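Local atomic coordinates of two-domain protein containing predicted PHP-like metal-dependent phosphoesterase (PDB entry 3E38), a protein that binds three zinc ions in a PHP-like domain, followed by an Ig-like domain, and is probably a metal-dependent phosphoesterase, perhaps a nuclease. Residues B[130-135]-B[162-167]; B[252-257]-B[280-285]; B[322-327]-B[337-342]. All blocks are in the same frame, centred on the assembly; numbering follows the deposited sequence.

From the N terminus, the chain first builds the zinc-binding PHP-like domain, and there interaction 1 closes a loop of 26 residues: strand 132-135 crosses through helix 152-159 to its parallel neighbour, strand 165-170. Interaction 2 follows at the passage to the Ig-like domain and brings helix 247-257 onto strand 282-286, with 22 residues between its segments. Interaction 3 closes the shortest loop, nine residues, pairing strand 321-326 with strand 335-342. The three come in series, none nested in or crossing another. Interactions 2 and 3 touch, because strands 282-286 and 321-326 are neighbours in one sheet; interaction 1 lies apart, its nearest atoms about 17 Å from either.

Interaction 1 (B[130-135]-B[162-167]); sequences GAFMFW and CMHGIE
Phe134 pairs with Gly165 and Trp135 with Ile166 in parallel register, the segment axes approaching to 4.4 Å at 43°. Trp135 N donates to Gly165 O, and Trp135 O accepts from Glu167 N, the usual parallel alternation. Within strand 132-135, Met133 O accepts two donors at the start of the partner strand: His164 N at 2.6 Å, almost head-on, and Gly165 N, longer and more bent. His164 completes the grip with its ring, since ND1 lies 2.9 Å from Met133 N, which donates exactly in the ring plane at 167°. A histidine suits this place because its ring nitrogen ND1 accepts the backbone N-H of Met133 in place of a strand carbonyl. With CG anti to the carbonyl carbon (chi1 -52°), the imidazole turns toward the neighbouring strand, while its CB sits over one face of the Phe132 ring as a CH-pi contact, 3.8 Å from the centroid. The selenium of Met133 packs against Cys162 CB at 4.1 Å. Trp135 CB and Ile166 CG2 lie side by side on the other face of the sheet from Phe134. A CB on Gly165 would come within about 3.5 Å of Phe134 CB and close to the Phe132 ring, which glycine avoids. Glu167 OE2 reaches the edge of the Phe134 ring, 3.6 Å from CE1, but its main partners are Thr192 and the zinc ligand His24. This beta-alpha-beta crossover thus carries a second-shell carboxylate: through its bond to His24 ND1, Glu167 is likely to orient that imidazole and enrich its electron density toward the metal.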
ATOM      1  N   GLY B 130      -4.782  43.008 -13.569  1.00 26.00           N
ATOM      2  CA  GLY B 130      -6.089  42.404 -13.289  1.00 27.69           C
ATOM      3  C   GLY B 130      -6.025  40.983 -12.706  1.00 30.57           C
ATOM      4  O   GLY B 130      -6.931  40.174 -12.891  1.00 33.56           O
ATOM      5  N   ALA B 131      -4.912  40.680 -12.051  1.00 29.47           N
ATOM      6  CA  ALA B 131      -4.678  39.377 -11.386  1.00 28.71           C
ATOM      7  C   ALA B 131      -5.760  38.971 -10.396  1.00 29.63           C
ATOM      8  O   ALA B 131      -6.356  39.824  -9.725  1.00 28.15           O
ATOM      9  CB  ALA B 131      -3.348  39.410 -10.621  1.00 24.11           C
ATOM     10  N   PHE B 132      -5.961  37.655 -10.280  1.00 29.34           N
ATOM     11  CA  PHE B 132      -6.835  37.109  -9.225  1.00 29.78           C
ATOM     12  C   PHE B 132      -5.903  36.897  -8.031  1.00 29.16           C
ATOM     13  O   PHE B 132      -4.862  36.242  -8.122  1.00 28.84           O
ATOM     14  CB  PHE B 132      -7.563  35.849  -9.637  1.00 30.22           C
ATOM     15  CG  PHE B 132      -8.452  35.280  -8.555  1.00 32.22           C
ATOM     16  CD1 PHE B 132      -7.927  34.372  -7.609  1.00 27.08           C
ATOM     17  CD2 PHE B 132      -9.815  35.616  -8.491  1.00 31.21           C
ATOM     18  CE1 PHE B 132      -8.735  33.829  -6.604  1.00 22.51           C
ATOM     19  CE2 PHE B 132     -10.644  35.073  -7.489  1.00 32.32           C
ATOM     20  CZ  PHE B 132     -10.092  34.161  -6.542  1.00 26.90           C
HETATM   21  N   MSE B 133      -6.252  37.560  -6.938  1.00 29.22           N
HETATM   22  CA  MSE B 133      -5.386  37.606  -5.751  1.00 30.96           C
HETATM   23  C   MSE B 133      -5.969  36.993  -4.516  1.00 29.85           C
HETATM   24  O   MSE B 133      -7.094  37.294  -4.125  1.00 30.06           O
HETATM   25  CB  MSE B 133      -5.027  39.074  -5.444  1.00 32.01           C
HETATM   26  CG  MSE B 133      -3.969  39.624  -6.441  1.00 37.80           C
HETATM   27 SE   MSE B 133      -3.848  41.545  -6.487  0.75 42.72          SE
HETATM   28  CE  MSE B 133      -5.458  41.955  -7.499  1.00 47.83           C
ATOM     29  N   PHE B 134      -5.172  36.152  -3.870  1.00 28.04           N
ATOM     30  CA  PHE B 134      -5.625  35.581  -2.611  1.00 27.27           C
ATOM     31  C   PHE B 134      -4.579  35.528  -1.504  1.00 28.93           C
ATOM     32  O   PHE B 134      -3.401  35.427  -1.734  1.00 29.18           O
ATOM     33  CB  PHE B 134      -6.286  34.219  -2.834  1.00 29.76           C
ATOM     34  CG  PHE B 134      -5.389  33.180  -3.464  1.00 24.66           C
ATOM     35  CD1 PHE B 134      -4.597  32.355  -2.674  1.00 26.78           C
ATOM     36  CD2 PHE B 134      -5.372  33.009  -4.845  1.00 32.09           C
ATOM     37  CE1 PHE B 134      -3.791  31.359  -3.262  1.00 28.51           C
ATOM     38  CE2 PHE B 134      -4.581  32.019  -5.441  1.00 27.22           C
ATOM     39  CZ  PHE B 134      -3.782  31.194  -4.639  1.00 25.92           C
ATOM     40  N   TRP B 135      -5.069  35.688  -0.283  1.00 30.35           N
ATOM     41  CA  TRP B 135      -4.245  35.583   0.919  1.00 30.72           C
ATOM     42  C   TRP B 135      -3.843  34.111   1.195  1.00 32.54           C
ATOM     43  O   TRP B 135      -4.688  33.204   1.313  1.00 28.48           O
ATOM     44  CB  TRP B 135      -4.998  36.221   2.083  1.00 30.92           C
ATOM     45  CG  TRP B 135      -4.272  36.287   3.354  1.00 34.26           C
ATOM     46  CD1 TRP B 135      -2.932  36.152   3.553  1.00 34.41           C
ATOM     47  CD2 TRP B 135      -4.835  36.642   4.624  1.00 22.39           C
ATOM     48  NE1 TRP B 135      -2.626  36.345   4.879  1.00 28.64           N
ATOM     49  CE2 TRP B 135      -3.780  36.655   5.558  1.00 30.13           C
ATOM     50  CE3 TRP B 135      -6.125  36.937   5.055  1.00 31.92           C
ATOM     51  CZ2 TRP B 135      -3.982  36.935   6.910  1.00 30.59           C
ATOM     52  CZ3 TRP B 135      -6.327  37.243   6.381  1.00 21.77           C
ATOM     53  CH2 TRP B 135      -5.257  37.229   7.302  1.00 25.20           C
ATOM     54  N   CYS B 162      -7.690  44.034  -3.864  1.00 33.75           N
ATOM     55  CA  CYS B 162      -6.476  43.192  -3.931  1.00 34.83           C
ATOM     56  C   CYS B 162      -6.559  41.881  -3.186  1.00 36.13           C
ATOM     57  O   CYS B 162      -5.531  41.237  -2.958  1.00 35.86           O
ATOM     58  CB  CYS B 162      -5.269  43.953  -3.428  1.00 34.80           C
ATOM     59  SG  CYS B 162      -4.774  45.163  -4.613  1.00 38.12           S
HETATM   60  N   MSE B 163      -7.781  41.523  -2.799  1.00 35.49           N
HETATM   61  CA  MSE B 163      -8.068  40.240  -2.145  1.00 35.77           C
HETATM   62  C   MSE B 163      -9.359  39.647  -2.705  1.00 33.81           C
HETATM   63  O   MSE B 163     -10.436  40.156  -2.454  1.00 35.20           O
HETATM   64  CB  MSE B 163      -8.204  40.394  -0.611  1.00 34.84           C
HETATM   65  CG  MSE B 163      -8.173  39.040   0.108  1.00 39.76           C
HETATM   66 SE   MSE B 163      -8.643  39.026   2.007  0.75 37.87          SE
HETATM   67  CE  MSE B 163      -7.349  40.313   2.686  1.00 30.09           C
ATOM     68  N   HIS B 164      -9.246  38.569  -3.454  1.00 32.45           N
ATOM     69  CA  HIS B 164     -10.433  37.941  -4.047  1.00 32.51           C
ATOM     70  C   HIS B 164     -10.776  36.595  -3.384  1.00 32.34           C
ATOM     71  O   HIS B 164     -11.887  36.046  -3.516  1.00 30.92           O
ATOM     72  CB  HIS B 164     -10.229  37.793  -5.546  1.00 30.92           C
ATOM     73  CG  HIS B 164      -9.816  39.068  -6.206  1.00 33.90           C
ATOM     74  ND1 HIS B 164      -8.558  39.265  -6.733  1.00 30.89           N
ATOM     75  CD2 HIS B 164     -10.492  40.230  -6.387  1.00 31.56           C
ATOM     76  CE1 HIS B 164      -8.480  40.491  -7.217  1.00 37.63           C
ATOM     77  NE2 HIS B 164      -9.640  41.098  -7.019  1.00 29.36           N
ATOM     78  N   GLY B 165      -9.788  36.095  -2.657  1.00 29.94           N
ATOM     79  CA  GLY B 165      -9.916  34.843  -1.941  1.00 29.19           C
ATOM     80  C   GLY B 165      -8.926  34.720  -0.836  1.00 28.93           C
ATOM     81  O   GLY B 165      -8.084  35.604  -0.611  1.00 32.77           O
ATOM     82  N   ILE B 166      -9.092  33.633  -0.109  1.00 27.56           N
ATOM     83  CA  ILE B 166      -8.198  33.270   0.989  1.00 28.34           C
ATOM     84  C   ILE B 166      -8.058  31.788   0.995  1.00 29.82           C
ATOM     85  O   ILE B 166      -9.020  31.088   0.726  1.00 30.07           O
ATOM     86  CB  ILE B 166      -8.767  33.638   2.353  1.00 26.64           C
ATOM     87  CG1 ILE B 166      -9.264  35.064   2.343  1.00 33.21           C
ATOM     88  CG2 ILE B 166      -7.728  33.439   3.478  1.00 23.77           C
ATOM     89  CD1 ILE B 166      -9.861  35.468   3.697  1.00 24.05           C
ATOM     90  N   GLU B 167      -6.838  31.331   1.239  1.00 31.00           N
ATOM     91  CA  GLU B 167      -6.573  29.912   1.426  1.00 31.20           C
ATOM     92  C   GLU B 167      -7.186  29.482   2.745  1.00 32.09           C
ATOM     93  O   GLU B 167      -6.913  30.073   3.816  1.00 31.34           O
ATOM     94  CB  GLU B 167      -5.085  29.618   1.428  1.00 31.16           C
ATOM     95  CG  GLU B 167      -4.476  29.669   0.052  1.00 30.87           C
ATOM     96  CD  GLU B 167      -2.996  29.242   0.045  1.00 33.18           C
ATOM     97  OE1 GLU B 167      -2.365  29.324   1.132  1.00 34.85           O
ATOM     98  OE2 GLU B 167      -2.467  28.878  -1.045  1.00 31.90           O
TER

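Interaction 2 (B[252-257]-B[280-285]); sequences PFFEKC and LVLKLK
A helix packed across one face of a beta-sheet of the Ig-like domain makes this contact: the last turns of helix 247-257 meet the run into strand 282-286, the segment axes lying 11.6 Å apart at 107°. The interface is apolar. Phe253 turns the edge of its ring to Leu280, whose CD1 lies in the ring plane, 4.0 Å from CE2, the two side chains crossing at about a right angle. The next phenylalanine reaches further along the strand. With CG anti to the backbone N (chi1 177°), the Phe254 ring extends from the helix so that CE1 meets Leu282 CD2 at its edge, 4.2 Å away, and CZ comes 4.1 Å from Leu284 CD2. One turn on from Phe253, Cys257 points at the strand and lays CB 4.2 Å from Leu282 CD1, a small residue suiting the closest backbone approach, to Leu280. Leu280 and Leu282 point to the helix and the end of Leu284 also reaches it, as an extended chain's alternation allows, while Lys283 points away. Around these side chains, Phe253 rests on Pro11, Leu284 touches Phe324 and Val326 of the adjacent strand, and Phe254 meets Tyr339 edge-to-face, continuing the helix cover onto strand 335-342.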
ATOM      1  N   PRO B 252     -25.822  20.714  -3.267  1.00 33.69           N
ATOM      2  CA  PRO B 252     -26.080  20.006  -4.513  1.00 33.72           C
ATOM      3  C   PRO B 252     -24.992  19.033  -4.912  1.00 33.23           C
ATOM      4  O   PRO B 252     -25.242  18.121  -5.707  1.00 34.91           O
ATOM      5  CB  PRO B 252     -26.143  21.135  -5.561  1.00 34.17           C
ATOM      6  CG  PRO B 252     -25.528  22.337  -4.899  1.00 35.64           C
ATOM      7  CD  PRO B 252     -25.917  22.169  -3.451  1.00 34.14           C
ATOM      8  N   PHE B 253     -23.805  19.244  -4.363  1.00 33.65           N
ATOM      9  CA  PHE B 253     -22.606  18.398  -4.700  1.00 31.35           C
ATOM     10  C   PHE B 253     -22.779  17.066  -4.005  1.00 28.83           C
ATOM     11  O   PHE B 253     -22.602  15.995  -4.578  1.00 28.10           O
ATOM     12  CB  PHE B 253     -21.303  19.111  -4.302  1.00 30.55           C
ATOM     13  CG  PHE B 253     -20.050  18.394  -4.702  1.00 34.31           C
ATOM     14  CD1 PHE B 253     -19.615  18.397  -6.024  1.00 34.17           C
ATOM     15  CD2 PHE B 253     -19.274  17.741  -3.755  1.00 36.43           C
ATOM     16  CE1 PHE B 253     -18.445  17.739  -6.402  1.00 38.01           C
ATOM     17  CE2 PHE B 253     -18.101  17.073  -4.135  1.00 42.43           C
ATOM     18  CZ  PHE B 253     -17.693  17.077  -5.465  1.00 33.71           C
ATOM     19  N   PHE B 254     -23.227  17.144  -2.767  1.00 31.40           N
ATOM     20  CA  PHE B 254     -23.448  15.937  -1.980  1.00 30.74           C
ATOM     21  C   PHE B 254     -24.492  15.094  -2.629  1.00 30.42           C
ATOM     22  O   PHE B 254     -24.407  13.892  -2.652  1.00 29.26           O
ATOM     23  CB  PHE B 254     -23.903  16.242  -0.560  1.00 31.50           C
ATOM     24  CG  PHE B 254     -24.197  14.998   0.245  1.00 34.77           C
ATOM     25  CD1 PHE B 254     -23.165  14.196   0.698  1.00 27.82           C
ATOM     26  CD2 PHE B 254     -25.503  14.630   0.551  1.00 39.01           C
ATOM     27  CE1 PHE B 254     -23.420  13.053   1.439  1.00 30.31           C
ATOM     28  CE2 PHE B 254     -25.758  13.464   1.308  1.00 33.06           C
ATOM     29  CZ  PHE B 254     -24.725  12.699   1.749  1.00 34.54           C
ATOM     30  N   GLU B 255     -25.494  15.769  -3.155  1.00 36.03           N
ATOM     31  CA  GLU B 255     -26.636  15.103  -3.825  1.00 36.13           C
ATOM     32  C   GLU B 255     -26.155  14.294  -5.037  1.00 35.04           C
ATOM     33  O   GLU B 255     -26.722  13.271  -5.408  1.00 35.95           O
ATOM     34  CB  GLU B 255     -27.688  16.148  -4.217  1.00 37.45           C
ATOM     35  CG  GLU B 255     -29.028  15.609  -4.664  1.00 45.17           C
ATOM     36  CD  GLU B 255     -29.026  15.122  -6.098  1.00 54.83           C
ATOM     37  OE1 GLU B 255     -28.513  15.854  -6.982  1.00 60.26           O
ATOM     38  OE2 GLU B 255     -29.569  14.016  -6.344  1.00 59.65           O
ATOM     39  N   LYS B 256     -25.053  14.731  -5.609  1.00 35.10           N
ATOM     40  CA  LYS B 256     -24.467  14.063  -6.772  1.00 33.42           C
ATOM     41  C   LYS B 256     -23.488  12.965  -6.354  1.00 34.79           C
ATOM     42  O   LYS B 256     -23.102  12.112  -7.161  1.00 35.01           O
ATOM     43  CB  LYS B 256     -23.686  15.078  -7.599  1.00 32.70           C
ATOM     44  CG  LYS B 256     -24.496  16.189  -8.161  1.00 36.00           C
ATOM     45  CD  LYS B 256     -25.226  15.746  -9.356  1.00 35.52           C
ATOM     46  CE  LYS B 256     -25.636  16.946 -10.169  1.00 42.96           C
ATOM     47  NZ  LYS B 256     -26.352  16.485 -11.366  1.00 44.42           N
ATOM     48  N   CYS B 257     -23.115  12.991  -5.078  1.00 35.43           N
ATOM     49  CA  CYS B 257     -22.085  12.062  -4.538  1.00 36.17           C
ATOM     50  C   CYS B 257     -22.652  10.718  -4.139  1.00 36.92           C
ATOM     51  O   CYS B 257     -21.939   9.726  -4.042  1.00 33.07           O
ATOM     52  CB  CYS B 257     -21.389  12.663  -3.321  1.00 35.89           C
ATOM     53  SG  CYS B 257     -20.221  13.980  -3.688  1.00 34.11           S
ATOM     54  N   LEU B 280     -14.451  10.198  -2.618  1.00 33.23           N
ATOM     55  CA  LEU B 280     -14.539  10.876  -1.347  1.00 31.20           C
ATOM     56  C   LEU B 280     -15.317  10.098  -0.319  1.00 30.64           C
ATOM     57  O   LEU B 280     -16.466   9.723  -0.532  1.00 32.28           O
ATOM     58  CB  LEU B 280     -15.268  12.225  -1.487  1.00 34.71           C
ATOM     59  CG  LEU B 280     -14.939  13.274  -2.555  1.00 37.79           C
ATOM     60  CD1 LEU B 280     -15.609  14.644  -2.185  1.00 37.65           C
ATOM     61  CD2 LEU B 280     -13.498  13.429  -2.685  1.00 27.52           C
ATOM     62  N   VAL B 281     -14.701   9.945   0.834  1.00 30.26           N
ATOM     63  CA  VAL B 281     -15.347   9.309   1.940  1.00 33.79           C
ATOM     64  C   VAL B 281     -16.323  10.335   2.469  1.00 33.74           C
ATOM     65  O   VAL B 281     -16.064  11.533   2.442  1.00 33.23           O
ATOM     66  CB  VAL B 281     -14.411   8.925   3.072  1.00 36.80           C
ATOM     67  CG1 VAL B 281     -13.959  10.191   3.800  1.00 40.03           C
ATOM     68  CG2 VAL B 281     -15.149   7.968   4.035  1.00 31.38           C
ATOM     69  N   LEU B 282     -17.455   9.830   2.913  1.00 32.56           N
ATOM     70  CA  LEU B 282     -18.557  10.660   3.393  1.00 35.68           C
ATOM     71  C   LEU B 282     -18.922  10.219   4.783  1.00 34.33           C
ATOM     72  O   LEU B 282     -19.065   9.049   5.046  1.00 34.89           O
ATOM     73  CB  LEU B 282     -19.762  10.550   2.438  1.00 36.09           C
ATOM     74  CG  LEU B 282     -19.453  10.882   0.969  1.00 39.35           C
ATOM     75  CD1 LEU B 282     -20.476  10.274  -0.014  1.00 28.86           C
ATOM     76  CD2 LEU B 282     -19.314  12.429   0.784  1.00 27.91           C
ATOM     77  N   LYS B 283     -19.055  11.172   5.682  1.00 34.99           N
ATOM     78  CA  LYS B 283     -19.323  10.850   7.064  1.00 33.75           C
ATOM     79  C   LYS B 283     -20.570  11.522   7.524  1.00 33.00           C
ATOM     80  O   LYS B 283     -20.631  12.728   7.603  1.00 34.50           O
ATOM     81  CB  LYS B 283     -18.130  11.273   7.928  1.00 33.30           C
ATOM     82  CG  LYS B 283     -16.802  10.562   7.551  1.00 34.08           C
ATOM     83  CD  LYS B 283     -15.644  11.109   8.380  1.00 39.21           C
ATOM     84  CE  LYS B 283     -14.276  10.578   7.949  1.00 47.71           C
ATOM     85  N   LEU B 284     -21.531  10.682   7.877  1.00 35.23           N
ATOM     86  CA  LEU B 284     -22.868  11.076   8.291  1.00 35.02           C
ATOM     87  C   LEU B 284     -23.067  10.896   9.774  1.00 36.66           C
ATOM     88  O   LEU B 284     -22.601   9.936  10.372  1.00 36.49           O
ATOM     89  CB  LEU B 284     -23.910  10.236   7.569  1.00 35.59           C
ATOM     90  CG  LEU B 284     -23.645   9.960   6.094  1.00 33.39           C
ATOM     91  CD1 LEU B 284     -24.839   9.304   5.475  1.00 30.44           C
ATOM     92  CD2 LEU B 284     -23.303  11.241   5.349  1.00 27.36           C
ATOM     93  N   LYS B 285     -23.719  11.879  10.354  1.00 33.85           N
ATOM     94  CA  LYS B 285     -24.022  11.873  11.774  1.00 34.90           C
ATOM     95  C   LYS B 285     -25.465  12.317  11.974  1.00 33.10           C
ATOM     96  O   LYS B 285     -25.857  13.386  11.520  1.00 34.03           O
ATOM     97  CB  LYS B 285     -23.056  12.781  12.552  1.00 35.02           C
ATOM     98  CG  LYS B 285     -23.329  12.900  14.044  1.00 32.45           C
ATOM     99  CD  LYS B 285     -22.251  13.708  14.760  1.00 33.83           C
TER

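Interaction 3 (B[322-327]-B[337-342]); sequences VNFEVT and LKYTIS
Val322 to Val326 run against Leu337 to Ile341 as neighbouring antiparallel strands of a sheet in the Ig-like domain. Three hydrogen-bonded pairs alternate with two non-hydrogen-bonded ones. Val322 and Ile341 exchange both backbone bonds, as do Phe324 and Tyr339, where Tyr339 N reaches Phe324 O at 2.9 Å. At the last pair Val326 N donates to Leu337 O at 2.6 Å, whereas the return from Leu337 N is weak. Asn323 O bonds the Tyr295 hydroxyl, and the backbone of Asn323 also pairs with Thr287. The side-chain OD1 of Asn323 accepts the hydroxyl of Thr340, the two polar side chains lying alongside each other, and ND2 of Asn323 turns to Ala288 O. Glu325 and Lys338 also run side by side, but their salt bridge is long, 3.8 Å from OE2 to NZ; both find their stronger partners in Gly336, its N for Glu325 and its O for Lys338. On the other face, Phe324 carries the apolar packing: chi1 of 55° folds its ring across the neighbouring strand, with CE1 3.8 Å from Tyr339 CB. Replacing Phe324 with alanine would probably open a gap beside Tyr339 CB and Ile341 CD1 and cost Leu284 part of its packing. Ile341 CD1 lies in the plane of the Phe324 ring, 3.8 Å from CE2, while Tyr339 O stands 4.1 Å above the ring centre.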
ATOM      1  N   VAL B 322     -35.285  11.728   7.532  1.00 34.95           N
ATOM      2  CA  VAL B 322     -34.062  11.081   7.962  1.00 33.55           C
ATOM      3  C   VAL B 322     -33.025  12.167   7.869  1.00 33.43           C
ATOM      4  O   VAL B 322     -32.518  12.472   6.797  1.00 35.48           O
ATOM      5  CB  VAL B 322     -33.759   9.846   7.103  1.00 33.88           C
ATOM      6  CG1 VAL B 322     -32.433   9.228   7.490  1.00 31.00           C
ATOM      7  CG2 VAL B 322     -34.911   8.833   7.260  1.00 24.93           C
ATOM      8  N   ASN B 323     -32.766  12.762   9.029  1.00 32.69           N
ATOM      9  CA  ASN B 323     -31.856  13.903   9.203  1.00 31.44           C
ATOM     10  C   ASN B 323     -30.475  13.583   9.710  1.00 31.83           C
ATOM     11  O   ASN B 323     -30.279  12.824  10.673  1.00 35.68           O
ATOM     12  CB  ASN B 323     -32.464  14.884  10.192  1.00 30.01           C
ATOM     13  CG  ASN B 323     -33.762  15.444   9.704  1.00 34.42           C
ATOM     14  OD1 ASN B 323     -33.968  15.614   8.496  1.00 35.48           O
ATOM     15  ND2 ASN B 323     -34.651  15.739  10.629  1.00 32.45           N
ATOM     16  N   PHE B 324     -29.517  14.220   9.065  1.00 31.01           N
ATOM     17  CA  PHE B 324     -28.117  14.047   9.415  1.00 28.57           C
ATOM     18  C   PHE B 324     -27.216  15.138   8.894  1.00 28.44           C
ATOM     19  O   PHE B 324     -27.491  15.834   7.905  1.00 27.08           O
ATOM     20  CB  PHE B 324     -27.612  12.680   8.930  1.00 30.02           C
ATOM     21  CG  PHE B 324     -27.814  12.430   7.463  1.00 29.39           C
ATOM     22  CD1 PHE B 324     -26.916  12.923   6.532  1.00 26.39           C
ATOM     23  CD2 PHE B 324     -28.899  11.697   7.014  1.00 37.05           C
ATOM     24  CE1 PHE B 324     -27.090  12.671   5.174  1.00 32.72           C
ATOM     25  CE2 PHE B 324     -29.081  11.458   5.648  1.00 32.20           C
ATOM     26  CZ  PHE B 324     -28.164  11.944   4.735  1.00 33.30           C
ATOM     27  N   GLU B 325     -26.117  15.287   9.607  1.00 28.81           N
ATOM     28  CA  GLU B 325     -25.059  16.209   9.202  1.00 30.33           C
ATOM     29  C   GLU B 325     -23.989  15.447   8.389  1.00 29.51           C
ATOM     30  O   GLU B 325     -23.655  14.338   8.735  1.00 30.31           O
ATOM     31  CB  GLU B 325     -24.417  16.807  10.444  1.00 30.87           C
ATOM     32  CG  GLU B 325     -23.405  17.869  10.212  1.00 34.17           C
ATOM     33  CD  GLU B 325     -22.676  18.212  11.503  1.00 42.14           C
ATOM     34  OE1 GLU B 325     -22.984  17.563  12.522  1.00 53.72           O
ATOM     35  OE2 GLU B 325     -21.776  19.092  11.507  1.00 46.81           O
ATOM     36  N   VAL B 326     -23.499  16.022   7.287  1.00 30.70           N
ATOM     37  CA  VAL B 326     -22.368  15.406   6.562  1.00 29.94           C
ATOM     38  C   VAL B 326     -21.206  16.133   7.161  1.00 31.27           C
ATOM     39  O   VAL B 326     -20.804  17.190   6.675  1.00 35.33           O
ATOM     40  CB  VAL B 326     -22.369  15.605   5.059  1.00 27.76           C
ATOM     41  CG1 VAL B 326     -21.149  14.806   4.425  1.00 28.59           C
ATOM     42  CG2 VAL B 326     -23.722  15.184   4.479  1.00 22.88           C
ATOM     43  N   THR B 327     -20.668  15.523   8.211  1.00 30.88           N
ATOM     44  CA  THR B 327     -19.670  16.149   9.093  1.00 29.80           C
ATOM     45  C   THR B 327     -18.414  16.620   8.402  1.00 32.77           C
ATOM     46  O   THR B 327     -17.748  17.525   8.909  1.00 35.66           O
ATOM     47  CB  THR B 327     -19.238  15.195  10.282  1.00 28.63           C
ATOM     48  OG1 THR B 327     -18.601  14.018   9.770  1.00 36.75           O
ATOM     49  CG2 THR B 327     -20.435  14.799  11.159  1.00 32.78           C
ATOM     50  N   LEU B 337     -22.489  20.113   6.654  1.00 32.72           N
ATOM     51  CA  LEU B 337     -23.709  20.171   5.841  1.00 32.71           C
ATOM     52  C   LEU B 337     -24.856  19.391   6.449  1.00 33.51           C
ATOM     53  O   LEU B 337     -24.691  18.262   6.864  1.00 33.02           O
ATOM     54  CB  LEU B 337     -23.427  19.601   4.445  1.00 31.60           C
ATOM     55  CG  LEU B 337     -24.616  19.430   3.508  1.00 31.71           C
ATOM     56  CD1 LEU B 337     -25.236  20.804   3.157  1.00 22.23           C
ATOM     57  CD2 LEU B 337     -24.200  18.618   2.262  1.00 21.65           C
ATOM     58  N   LYS B 338     -26.028  20.009   6.473  1.00 34.18           N
ATOM     59  CA  LYS B 338     -27.247  19.360   6.942  1.00 34.62           C
ATOM     60  C   LYS B 338     -28.047  18.836   5.758  1.00 33.04           C
ATOM     61  O   LYS B 338     -28.274  19.504   4.765  1.00 32.88           O
ATOM     62  CB  LYS B 338     -28.102  20.313   7.779  1.00 36.47           C
ATOM     63  CG  LYS B 338     -27.316  20.969   8.925  1.00 43.73           C
ATOM     64  CD  LYS B 338     -26.623  19.945   9.818  1.00 46.58           C
ATOM     65  CE  LYS B 338     -25.834  20.622  10.972  1.00 53.60           C
ATOM     66  NZ  LYS B 338     -24.583  21.387  10.548  1.00 42.60           N
ATOM     67  N   TYR B 339     -28.487  17.611   5.888  1.00 33.94           N
ATOM     68  CA  TYR B 339     -29.196  16.955   4.810  1.00 34.47           C
ATOM     69  C   TYR B 339     -30.310  16.125   5.337  1.00 34.27           C
ATOM     70  O   TYR B 339     -30.270  15.624   6.453  1.00 34.40           O
ATOM     71  CB  TYR B 339     -28.220  16.055   4.018  1.00 35.63           C
ATOM     72  CG  TYR B 339     -28.650  15.784   2.604  1.00 38.24           C
ATOM     73  CD1 TYR B 339     -29.502  14.728   2.289  1.00 42.74           C
ATOM     74  CD2 TYR B 339     -28.209  16.611   1.573  1.00 44.07           C
ATOM     75  CE1 TYR B 339     -29.892  14.498   0.967  1.00 50.50           C
ATOM     76  CE2 TYR B 339     -28.596  16.403   0.256  1.00 40.73           C
ATOM     77  CZ  TYR B 339     -29.429  15.354  -0.051  1.00 52.42           C
ATOM     78  OH  TYR B 339     -29.774  15.167  -1.382  1.00 53.37           O
ATOM     79  N   THR B 340     -31.315  15.992   4.502  1.00 36.27           N
ATOM     80  CA  THR B 340     -32.484  15.196   4.830  1.00 36.52           C
ATOM     81  C   THR B 340     -32.839  14.281   3.701  1.00 40.36           C
ATOM     82  O   THR B 340     -32.774  14.663   2.520  1.00 42.53           O
ATOM     83  CB  THR B 340     -33.736  16.057   5.067  1.00 33.27           C
ATOM     84  OG1 THR B 340     -33.452  17.022   6.062  1.00 32.12           O
ATOM     85  CG2 THR B 340     -34.861  15.207   5.567  1.00 31.48           C
ATOM     86  N   ILE B 341     -33.170  13.056   4.082  1.00 40.62           N
ATOM     87  CA  ILE B 341     -33.695  12.093   3.143  1.00 42.56           C
ATOM     88  C   ILE B 341     -35.136  11.930   3.548  1.00 44.88           C
ATOM     89  O   ILE B 341     -35.427  11.324   4.581  1.00 49.08           O
ATOM     90  CB  ILE B 341     -32.960  10.750   3.176  1.00 40.69           C
ATOM     91  CG1 ILE B 341     -31.544  10.910   2.625  1.00 40.95           C
ATOM     92  CG2 ILE B 341     -33.718   9.762   2.355  1.00 39.52           C
ATOM     93  CD1 ILE B 341     -30.686   9.620   2.697  1.00 31.81           C
ATOM     94  N   SER B 342     -36.033  12.544   2.780  1.00 46.99           N
ATOM     95  CA  SER B 342     -37.476  12.462   3.054  1.00 48.82           C
ATOM     96  C   SER B 342     -38.038  11.142   2.582  1.00 48.74           C
ATOM     97  O   SER B 342     -37.813  10.729   1.434  1.00 49.70           O
ATOM     98  CB  SER B 342     -38.254  13.604   2.383  1.00 49.84           C
ATOM     99  OG  SER B 342     -37.949  14.858   2.959  1.00 57.76           O
TER